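Local coordinates for binding domain (Hc) of Paraclostridial Mosquitocidal Protein 1 (Paraclostridium bifermentans, PDB 6HOX) that forms the receptor-binding domain of a clostridial-type neurotoxin that specifically targets Anopheles mosquitoes, and probably directs the toxin to host nerve cells, at residues D251-P256 / Y436-D441; N260-M265 / K316-N321; R330-A335 / D369-Q374. One frame throughout, in Å; residues are numbered along the deposited sequence.

Interaction 1: D251-P256 / Y436-D441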
loop_
_atom_site.group_PDB
_atom_site.type_symbol
_atom_site.label_atom_id
_atom_site.label_comp_id
_atom_site.label_asym_id
_atom_site.label_seq_id
_atom_site.Cartn_x
_atom_site.Cartn_y
_atom_site.Cartn_z
ATOM N N ASP A 251 7.683 2.586 2.008
ATOM C CA ASP A 251 7.504 3.378 0.820
ATOM C C ASP A 251 6.007 3.556 0.536
ATOM O O ASP A 251 5.149 3.031 1.233
ATOM C CB ASP A 251 8.289 2.813 -0.370
ATOM C CG ASP A 251 7.787 1.507 -0.956
ATOM O OD1 ASP A 251 6.598 1.166 -0.742
ATOM O OD2 ASP A 251 8.596 0.846 -1.643
ATOM N N PHE A 252 5.733 4.365 -0.487
ATOM C CA PHE A 252 4.424 4.791 -0.908
ATOM C C PHE A 252 3.498 3.591 -1.180
ATOM O O PHE A 252 2.266 3.697 -0.964
ATOM C CB PHE A 252 4.591 5.645 -2.165
ATOM C CG PHE A 252 3.304 6.197 -2.715
ATOM C CD1 PHE A 252 2.772 7.377 -2.206
ATOM C CD2 PHE A 252 2.617 5.523 -3.704
ATOM C CE1 PHE A 252 1.587 7.884 -2.702
ATOM C CE2 PHE A 252 1.426 6.028 -4.197
ATOM C CZ PHE A 252 0.923 7.212 -3.709
ATOM N N TRP A 253 4.081 2.486 -1.675
ATOM C CA TRP A 253 3.350 1.295 -2.047
ATOM C C TRP A 253 3.033 0.416 -0.830
ATOM O O TRP A 253 2.204 -0.503 -0.959
ATOM C CB TRP A 253 4.126 0.477 -3.080
ATOM C CG TRP A 253 4.603 1.215 -4.293
ATOM C CD1 TRP A 253 5.894 1.271 -4.733
ATOM C CD2 TRP A 253 3.815 1.956 -5.245
ATOM N NE1 TRP A 253 5.967 1.982 -5.897
ATOM C CE2 TRP A 253 4.710 2.413 -6.243
ATOM C CE3 TRP A 253 2.452 2.246 -5.378
ATOM C CZ2 TRP A 253 4.292 3.189 -7.327
ATOM C CZ3 TRP A 253 2.038 3.023 -6.446
ATOM C CH2 TRP A 253 2.947 3.479 -7.409
ATOM N N GLY A 254 3.733 0.634 0.298
ATOM C CA GLY A 254 3.577 -0.181 1.512
ATOM C C GLY A 254 4.660 -1.243 1.699
ATOM O O GLY A 254 4.523 -2.113 2.589
ATOM N N GLU A 255 5.730 -1.155 0.894
ATOM C CA GLU A 255 6.897 -2.039 0.968
ATOM C C GLU A 255 7.983 -1.386 1.816
ATOM O O GLU A 255 7.944 -0.191 2.081
ATOM C CB GLU A 255 7.352 -2.406 -0.442
ATOM C CG GLU A 255 6.207 -3.014 -1.238
ATOM C CD GLU A 255 6.625 -3.895 -2.398
ATOM O OE1 GLU A 255 7.711 -3.668 -2.957
ATOM O OE2 GLU A 255 5.847 -4.794 -2.744
ATOM N N PRO A 256 8.923 -2.171 2.381
ATOM C CA PRO A 256 9.940 -1.606 3.266
ATOM C C PRO A 256 10.745 -0.496 2.571
ATOM O O PRO A 256 11.113 -0.631 1.410
ATOM C CB PRO A 256 10.800 -2.816 3.630
ATOM C CG PRO A 256 9.854 -3.991 3.476
ATOM C CD PRO A 256 9.016 -3.637 2.266
ATOM N N TYR A 436 6.431 10.934 1.377
ATOM C CA TYR A 436 6.449 9.638 0.740
ATOM C C TYR A 436 7.693 9.487 -0.135
ATOM O O TYR A 436 8.163 10.454 -0.779
ATOM C CB TYR A 436 5.247 9.431 -0.186
ATOM C CG TYR A 436 3.888 9.381 0.452
ATOM C CD1 TYR A 436 3.396 8.229 1.049
ATOM C CD2 TYR A 436 3.034 10.464 0.350
ATOM C CE1 TYR A 436 2.107 8.164 1.558
ATOM C CE2 TYR A 436 1.761 10.429 0.896
ATOM C CZ TYR A 436 1.288 9.275 1.493
ATOM O OH TYR A 436 0.019 9.274 2.011
ATOM N N PHE A 437 8.168 8.241 -0.230
ATOM C CA PHE A 437 9.164 7.848 -1.200
ATOM C C PHE A 437 8.555 6.805 -2.151
ATOM O O PHE A 437 8.040 5.789 -1.698
ATOM C CB PHE A 437 10.402 7.334 -0.467
ATOM C CG PHE A 437 11.098 8.384 0.352
ATOM C CD1 PHE A 437 11.992 9.262 -0.236
ATOM C CD2 PHE A 437 10.812 8.533 1.705
ATOM C CE1 PHE A 437 12.607 10.250 0.525
ATOM C CE2 PHE A 437 11.443 9.508 2.466
ATOM C CZ PHE A 437 12.352 10.355 1.877
ATOM N N VAL A 438 8.635 7.071 -3.465
ATOM C CA VAL A 438 8.040 6.245 -4.521
ATOM C C VAL A 438 9.144 5.742 -5.456
ATOM O O VAL A 438 9.938 6.534 -5.938
ATOM C CB VAL A 438 7.018 7.030 -5.374
ATOM C CG1 VAL A 438 6.225 6.091 -6.278
ATOM C CG2 VAL A 438 6.071 7.870 -4.548
ATOM N N SER A 439 9.077 4.455 -5.797
ATOM C CA SER A 439 9.893 3.785 -6.801
ATOM C C SER A 439 8.968 3.365 -7.949
ATOM O O SER A 439 7.779 3.091 -7.719
ATOM C CB SER A 439 10.586 2.581 -6.201
ATOM O OG SER A 439 9.658 1.805 -5.424
ATOM N N GLU A 440 9.498 3.348 -9.179
ATOM C CA GLU A 440 8.759 2.891 -10.349
ATOM C C GLU A 440 8.361 1.421 -10.153
ATOM O O GLU A 440 9.144 0.619 -9.667
ATOM C CB GLU A 440 9.623 3.096 -11.596
ATOM C CG GLU A 440 8.917 2.767 -12.896
ATOM C CD GLU A 440 9.393 3.551 -14.114
ATOM O OE1 GLU A 440 10.362 4.350 -13.974
ATOM O OE2 GLU A 440 8.785 3.369 -15.204
ATOM N N ASP A 441 7.131 1.085 -10.535
ATOM C CA ASP A 441 6.594 -0.267 -10.444
ATOM C C ASP A 441 5.710 -0.514 -11.671
ATOM O O ASP A 441 4.984 0.352 -12.130
ATOM C CB ASP A 441 5.791 -0.472 -9.144
ATOM C CG ASP A 441 5.198 -1.866 -8.990
ATOM O OD1 ASP A 441 5.959 -2.781 -8.652
ATOM O OD2 ASP A 441 3.987 -2.030 -9.229
#
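Phe-252 turns the edge of its ring onto one face of Tyr-436 in a T-shaped pair, with ring centroids 5.0 Å apart and planes at 74°. The touching atom is Phe-252 CD1, which lies over the Tyr-436 face near its rim, 3.4 Å from Tyr-436 CD1. Phe-252 CD2, in turn, lies over one face of the Trp-253 indole, while Ser-439 O meets that indole at its edge, near its plane. Asp-251 opens a type I beta turn that ends at Gly-254, with Phe-252 in second position; it docks on strand 435-438 of the C-terminal receptor-binding subdomain, a beta-trefoil in this toxin family. A backbone bond sets the approach: Phe-252 N donates to Phe-437 O over 3.0 Å. Because Phe-252 CG is anti to its own N (chi1 -179°), its side chain runs alongside Val-438, whose CG2 is 3.6 Å from Phe-252 CB. The other Val-438 branch, CG1, packs 3.6 Å from Trp-253 CZ2. Asp-251 OD1 steadies the turn from within by accepting Glu-255 N, helped by weaker bonds from the two preceding amides. Arg-96 makes a cation-pi contact with Trp-253, and Asp-441 OD2 takes a hydrogen bond from Asn-164 ND2 and a salt bridge from Arg-220; all three partners come from the N-terminal receptor-binding half. Trp-253 NE1 donates to Ser-439 O at 2.8 Å, with an N-H...O angle of 152°.

Interaction 2: N260-M265 / K316-N321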
loop_
_atom_site.group_PDB
_atom_site.type_symbol
_atom_site.label_atom_id
_atom_site.label_comp_id
_atom_site.label_asym_id
_atom_site.label_seq_id
_atom_site.Cartn_x
_atom_site.Cartn_y
_atom_site.Cartn_z
ATOM N N ASN A 260 19.912 3.594 -0.322
ATOM C CA ASN A 260 20.656 3.479 -1.562
ATOM C C ASN A 260 19.731 3.012 -2.693
ATOM O O ASN A 260 20.169 2.307 -3.599
ATOM C CB ASN A 260 21.861 2.543 -1.392
ATOM C CG ASN A 260 22.827 2.611 -2.550
ATOM O OD1 ASN A 260 23.087 3.692 -3.070
ATOM N ND2 ASN A 260 23.317 1.462 -2.997
ATOM N N LYS A 261 18.475 3.468 -2.672
ATOM C CA LYS A 261 17.496 3.125 -3.684
ATOM C C LYS A 261 16.856 4.402 -4.232
ATOM O O LYS A 261 16.389 5.256 -3.445
ATOM C CB LYS A 261 16.445 2.201 -3.083
ATOM C CG LYS A 261 15.266 1.866 -3.985
ATOM C CD LYS A 261 14.287 0.946 -3.297
ATOM C CE LYS A 261 13.062 0.679 -4.132
ATOM N NZ LYS A 261 12.408 -0.581 -3.725
ATOM N N SER A 262 16.853 4.530 -5.571
ATOM C CA SER A 262 16.335 5.730 -6.246
ATOM C C SER A 262 14.830 5.866 -6.007
ATOM O O SER A 262 14.062 4.951 -6.295
ATOM C CB SER A 262 16.627 5.746 -7.721
ATOM O OG SER A 262 17.943 6.202 -7.932
ATOM N N TYR A 263 14.441 7.045 -5.524
ATOM C CA TYR A 263 13.064 7.333 -5.183
ATOM C C TYR A 263 12.672 8.699 -5.748
ATOM O O TYR A 263 13.498 9.586 -5.882
ATOM C CB TYR A 263 12.847 7.396 -3.667
ATOM C CG TYR A 263 12.834 6.091 -2.915
ATOM C CD1 TYR A 263 11.987 5.047 -3.270
ATOM C CD2 TYR A 263 13.619 5.929 -1.785
ATOM C CE1 TYR A 263 11.953 3.868 -2.536
ATOM C CE2 TYR A 263 13.624 4.744 -1.062
ATOM C CZ TYR A 263 12.770 3.716 -1.424
ATOM O OH TYR A 263 12.777 2.559 -0.704
ATOM N N TYR A 264 11.379 8.850 -6.036
ATOM C CA TYR A 264 10.746 10.147 -6.100
ATOM C C TYR A 264 10.242 10.487 -4.704
ATOM O O TYR A 264 9.647 9.648 -4.019
ATOM C CB TYR A 264 9.600 10.163 -7.118
ATOM C CG TYR A 264 10.019 9.698 -8.488
ATOM C CD1 TYR A 264 10.679 10.542 -9.366
ATOM C CD2 TYR A 264 9.777 8.399 -8.900
ATOM C CE1 TYR A 264 11.076 10.105 -10.620
ATOM C CE2 TYR A 264 10.173 7.944 -10.150
ATOM C CZ TYR A 264 10.836 8.797 -11.010
ATOM O OH TYR A 264 11.215 8.344 -12.247
ATOM N N MET A 265 10.463 11.734 -4.304
ATOM C CA MET A 265 10.108 12.185 -2.994
ATOM C C MET A 265 8.954 13.166 -3.151
ATOM O O MET A 265 9.067 14.117 -3.937
ATOM C CB MET A 265 11.312 12.845 -2.312
ATOM C CG MET A 265 11.039 13.335 -0.920
ATOM S SD MET A 265 12.534 14.015 -0.210
ATOM C CE MET A 265 11.952 14.338 1.451
ATOM N N LYS A 316 15.391 13.018 -8.574
ATOM C CA LYS A 316 15.471 11.715 -7.943
ATOM C C LYS A 316 16.338 11.836 -6.681
ATOM O O LYS A 316 17.307 12.595 -6.686
ATOM C CB LYS A 316 16.055 10.694 -8.923
ATOM C CG LYS A 316 15.244 10.515 -10.198
ATOM C CD LYS A 316 14.088 9.558 -10.031
ATOM C CE LYS A 316 14.503 8.111 -10.195
ATOM N NZ LYS A 316 13.732 7.209 -9.309
ATOM N N VAL A 317 15.993 11.072 -5.629
ATOM C CA VAL A 317 16.759 11.043 -4.354
ATOM C C VAL A 317 17.068 9.603 -3.922
ATOM O O VAL A 317 16.361 8.652 -4.247
ATOM C CB VAL A 317 16.026 11.791 -3.222
ATOM C CG1 VAL A 317 15.610 13.187 -3.643
ATOM C CG2 VAL A 317 14.813 11.019 -2.706
ATOM N N LYS A 318 18.134 9.476 -3.136
ATOM C CA LYS A 318 18.469 8.266 -2.416
ATOM C C LYS A 318 18.673 8.632 -0.955
ATOM O O LYS A 318 19.250 9.712 -0.664
ATOM C CB LYS A 318 19.777 7.657 -2.922
ATOM C CG LYS A 318 19.674 6.931 -4.247
ATOM C CD LYS A 318 20.936 6.190 -4.601
ATOM C CE LYS A 318 20.789 5.371 -5.865
ATOM N NZ LYS A 318 22.082 4.765 -6.243
ATOM N N ILE A 319 18.245 7.732 -0.063
ATOM C CA ILE A 319 18.444 7.864 1.381
ATOM C C ILE A 319 19.753 7.136 1.699
ATOM O O ILE A 319 19.931 5.989 1.327
ATOM C CB ILE A 319 17.243 7.295 2.177
ATOM C CG1 ILE A 319 15.898 7.834 1.682
ATOM C CG2 ILE A 319 17.431 7.536 3.665
ATOM C CD1 ILE A 319 14.682 7.086 2.209
ATOM N N ILE A 320 20.677 7.829 2.361
ATOM C CA ILE A 320 22.019 7.327 2.591
ATOM C C ILE A 320 22.339 7.407 4.088
ATOM O O ILE A 320 22.026 8.387 4.755
ATOM C CB ILE A 320 23.036 8.127 1.759
ATOM C CG1 ILE A 320 22.723 8.039 0.265
ATOM C CG2 ILE A 320 24.459 7.665 2.054
ATOM C CD1 ILE A 320 22.926 6.677 -0.305
ATOM N N ASN A 321 22.991 6.360 4.590
ATOM C CA ASN A 321 23.382 6.255 5.981
ATOM C C ASN A 321 24.554 5.284 6.033
ATOM O O ASN A 321 24.362 4.088 5.855
ATOM C CB ASN A 321 22.210 5.790 6.853
ATOM C CG ASN A 321 22.566 5.494 8.296
ATOM O OD1 ASN A 321 23.658 5.826 8.758
ATOM N ND2 ASN A 321 21.633 4.893 9.026
HETATM O O HOH W 1 17.090 5.277 -0.864
#
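Lys-318 runs alongside Asn-260, pointing the same way, its extended chain passing the backbone of Lys-261. Its CB starts 4.2 Å from Lys-261 O, and CG closes to 3.8 Å from that same Lys-261 O. Further out, CD passes Asn-260 OD1 at 3.6 Å, and CE comes equally close to Ser-262 OG. The tip, NZ, has a weak hydrogen bond to Asn-260 OD1 at 3.5 Å and a long, weak ion pair with Glu-340. A chi1 of -168° swings the Asn-260 amide back toward the lysine.

Lys-316 behaves differently: its bent chain brings NZ over a face of Tyr-264, 3.9 Å from the ring centroid and 21° off the normal, a cation-pi contact. The middle of this lysine is modelled too close to the ring, so the detail of the curl is doubtful. Between the two backbones, Tyr-263 and Val-317 form an antiparallel hydrogen-bonded pair. Val-317 N reaches Tyr-263 O over 2.9 Å, and Tyr-263 N returns the bond to Val-317 O. A water accepts from both Lys-261 N and Ile-319 N, joining the backbones between this pair and the Asn-260 N to Ile-319 O bond. In the fold, strand 316-320 lies between strands 263-267 and 333-339; strand 435-438 pairs with 263-267, and its Phe-437 packs on Val-317 and Ile-319.

Interaction 3: R330-A335 / D369-Q374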
loop_
_atom_site.group_PDB
_atom_site.type_symbol
_atom_site.label_atom_id
_atom_site.label_comp_id
_atom_site.label_asym_id
_atom_site.label_seq_id
_atom_site.Cartn_x
_atom_site.Cartn_y
_atom_site.Cartn_z
ATOM N N ARG A 330 14.873 2.324 9.212
ATOM C CA ARG A 330 14.075 2.185 10.404
ATOM C C ARG A 330 13.824 3.550 11.039
ATOM O O ARG A 330 14.622 4.491 10.923
ATOM C CB ARG A 330 14.752 1.226 11.387
ATOM C CG ARG A 330 14.784 -0.214 10.885
ATOM C CD ARG A 330 15.561 -1.124 11.807
ATOM N NE ARG A 330 15.595 -2.499 11.309
ATOM C CZ ARG A 330 16.351 -2.946 10.313
ATOM N NH1 ARG A 330 17.253 -2.168 9.734
ATOM N NH2 ARG A 330 16.177 -4.179 9.875
ATOM N N LYS A 331 12.670 3.618 11.695
ATOM C CA LYS A 331 12.210 4.714 12.503
ATOM C C LYS A 331 13.346 5.199 13.412
ATOM O O LYS A 331 13.917 4.405 14.122
ATOM C CB LYS A 331 11.030 4.182 13.327
ATOM C CG LYS A 331 10.321 5.197 14.188
ATOM C CD LYS A 331 9.443 4.580 15.257
ATOM C CE LYS A 331 8.402 3.627 14.731
ATOM N NZ LYS A 331 7.438 3.272 15.800
ATOM N N ASN A 332 13.670 6.495 13.313
ATOM C CA ASN A 332 14.664 7.229 14.092
ATOM C C ASN A 332 16.090 7.094 13.548
ATOM O O ASN A 332 17.024 7.580 14.187
ATOM C CB ASN A 332 14.654 6.891 15.582
ATOM C CG ASN A 332 13.320 7.165 16.240
ATOM O OD1 ASN A 332 12.936 6.443 17.157
ATOM N ND2 ASN A 332 12.611 8.188 15.781
ATOM N N ASP A 333 16.263 6.532 12.354
ATOM C CA ASP A 333 17.593 6.471 11.733
ATOM C C ASP A 333 18.014 7.877 11.306
ATOM O O ASP A 333 17.188 8.636 10.819
ATOM C CB ASP A 333 17.618 5.575 10.495
ATOM C CG ASP A 333 17.648 4.085 10.798
ATOM O OD1 ASP A 333 17.762 3.723 11.994
ATOM O OD2 ASP A 333 17.573 3.298 9.820
ATOM N N VAL A 334 19.305 8.188 11.489
ATOM C CA VAL A 334 19.885 9.404 10.997
ATOM C C VAL A 334 20.410 9.119 9.592
ATOM O O VAL A 334 21.122 8.146 9.362
ATOM C CB VAL A 334 20.987 9.954 11.925
ATOM C CG1 VAL A 334 21.763 11.089 11.262
ATOM C CG2 VAL A 334 20.389 10.435 13.237
ATOM N N ALA A 335 20.000 9.949 8.641
ATOM C CA ALA A 335 20.271 9.659 7.247
ATOM C C ALA A 335 20.223 10.960 6.440
ATOM O O ALA A 335 19.628 11.951 6.857
ATOM C CB ALA A 335 19.276 8.630 6.746
ATOM N N ASP A 369 21.586 17.403 11.257
ATOM C CA ASP A 369 21.225 16.010 11.054
ATOM C C ASP A 369 19.753 15.940 10.643
ATOM O O ASP A 369 18.956 16.759 11.066
ATOM C CB ASP A 369 21.485 15.175 12.311
ATOM C CG ASP A 369 22.942 15.194 12.745
ATOM O OD1 ASP A 369 23.328 16.134 13.460
ATOM O OD2 ASP A 369 23.686 14.294 12.326
ATOM N N LEU A 370 19.460 14.981 9.760
ATOM C CA LEU A 370 18.125 14.560 9.392
ATOM C C LEU A 370 17.871 13.213 10.056
ATOM O O LEU A 370 18.733 12.338 10.032
ATOM C CB LEU A 370 18.009 14.412 7.873
ATOM C CG LEU A 370 17.478 15.623 7.124
ATOM C CD1 LEU A 370 18.281 16.849 7.490
ATOM C CD2 LEU A 370 17.488 15.372 5.619
ATOM N N LYS A 371 16.664 13.072 10.605
ATOM C CA LYS A 371 16.180 11.836 11.160
ATOM C C LYS A 371 14.829 11.517 10.509
ATOM O O LYS A 371 13.950 12.367 10.457
ATOM C CB LYS A 371 16.072 11.981 12.679
ATOM C CG LYS A 371 15.955 10.672 13.443
ATOM C CD LYS A 371 15.907 10.865 14.940
ATOM C CE LYS A 371 17.286 11.075 15.532
ATOM N NZ LYS A 371 17.480 10.239 16.740
ATOM N N LEU A 372 14.693 10.299 9.982
ATOM C CA LEU A 372 13.421 9.832 9.479
ATOM C C LEU A 372 12.680 9.152 10.634
ATOM O O LEU A 372 13.179 8.196 11.246
ATOM C CB LEU A 372 13.635 8.894 8.283
ATOM C CG LEU A 372 13.804 9.591 6.927
ATOM C CD1 LEU A 372 15.076 10.410 6.881
ATOM C CD2 LEU A 372 13.802 8.596 5.773
ATOM N N ILE A 373 11.488 9.670 10.922
ATOM C CA ILE A 373 10.709 9.279 12.090
ATOM C C ILE A 373 9.282 8.927 11.658
ATOM O O ILE A 373 8.832 9.240 10.554
ATOM C CB ILE A 373 10.688 10.393 13.160
ATOM C CG1 ILE A 373 9.950 11.628 12.646
ATOM C CG2 ILE A 373 12.106 10.701 13.627
ATOM C CD1 ILE A 373 9.937 12.795 13.590
ATOM N N GLN A 374 8.583 8.279 12.576
ATOM C CA GLN A 374 7.192 7.975 12.423
ATOM C C GLN A 374 6.499 8.384 13.713
ATOM O O GLN A 374 6.612 7.694 14.698
ATOM C CB GLN A 374 6.977 6.495 12.103
ATOM C CG GLN A 374 5.510 6.134 11.930
ATOM C CD GLN A 374 4.850 7.000 10.896
ATOM O OE1 GLN A 374 4.253 8.031 11.218
ATOM N NE2 GLN A 374 4.981 6.604 9.638
HETATM O O HOH W 2 5.470 4.908 15.358
HETATM O O HOH W 3 21.445 13.448 8.504
#
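Val-334 and Lys-371 face each other as an antiparallel non-hydrogen-bonded pair, their CA atoms 4.4 Å apart. The strand about Asp-333 and Val-334 is only weakly bonded, so the pairing rests on this pair and on the backbone bonds to either side of it along the chains. Ala-335 N donates to Leu-370 O over 3.0 Å, and Leu-372 N donates to Asp-333 O over 3.1 Å. A third bond, Asn-332 N to Leu-372 O, is the shortest at 2.7 Å and lies in the carbonyl plane. It comes from a type II beta turn, Arg-330 to Asp-333, in which Asn-332 takes the positive phi (84°) expected at the third position. The turn is closed by Asp-333 N on Arg-330 O, and by Arg-330 N on Asp-333 OD2, which is met from above the carboxylate plane; the hydroxyl of Tyr-259 also bonds this OD2.

Among the side chains, Lys-371 leaves its backbone with chi1 at -164°, which carries CG beside Asn-332 O at 3.4 Å. Its chain then bends at chi3 and chi4, with CE 3.9 Å from Val-334 CG2. The other branch of the valine, CG1, comes within 3.9 Å of Asp-369 OD2, an oxygen held in a salt bridge by Arg-366. Further along, Asn-332 ND2 lies against Ile-373 CG2. Two waters stitch the ends: one links Ala-335 O with Leu-370 N, the other accepts from Lys-331 NZ, also bonded to Asn-378, and donates to Gln-374 O at 3.1 Å.

Leu-372 and Ala-335 both pack on Ile-319 of strand 316-320, while Leu-370 meets Ile-385 and Ile-387 of strand 384-388. Strand 369-373 is thus paired on both edges, with 333-339 and with 384-388, an antiparallel succession consistent with the beta-trefoil of the C-terminal receptor-binding subdomain.

How the interactions relate
All three contacts belong to the C-terminal receptor-binding subdomain, and their strands form a continuous run of antiparallel neighbours: 435-438, 263-267, 316-320, 333-339, 369-373. The centres of interactions 1 and 2 are about 11 Å apart, those of 2 and 3 about 14 Å, and those of 1 and 3 about 17 Å. Along the chain, interaction 2 closes before interaction 3 opens, and both are nested inside the loop that interaction 1 closes. Val-438 O probably bonds Tyr-264 N between the first two. Phe-437 CE2 packs 4.2 Å from Leu-372 CD2, tying interactions 1 and 3 through the apolar side of the strands, so the chain's late strand joins its earlier ones.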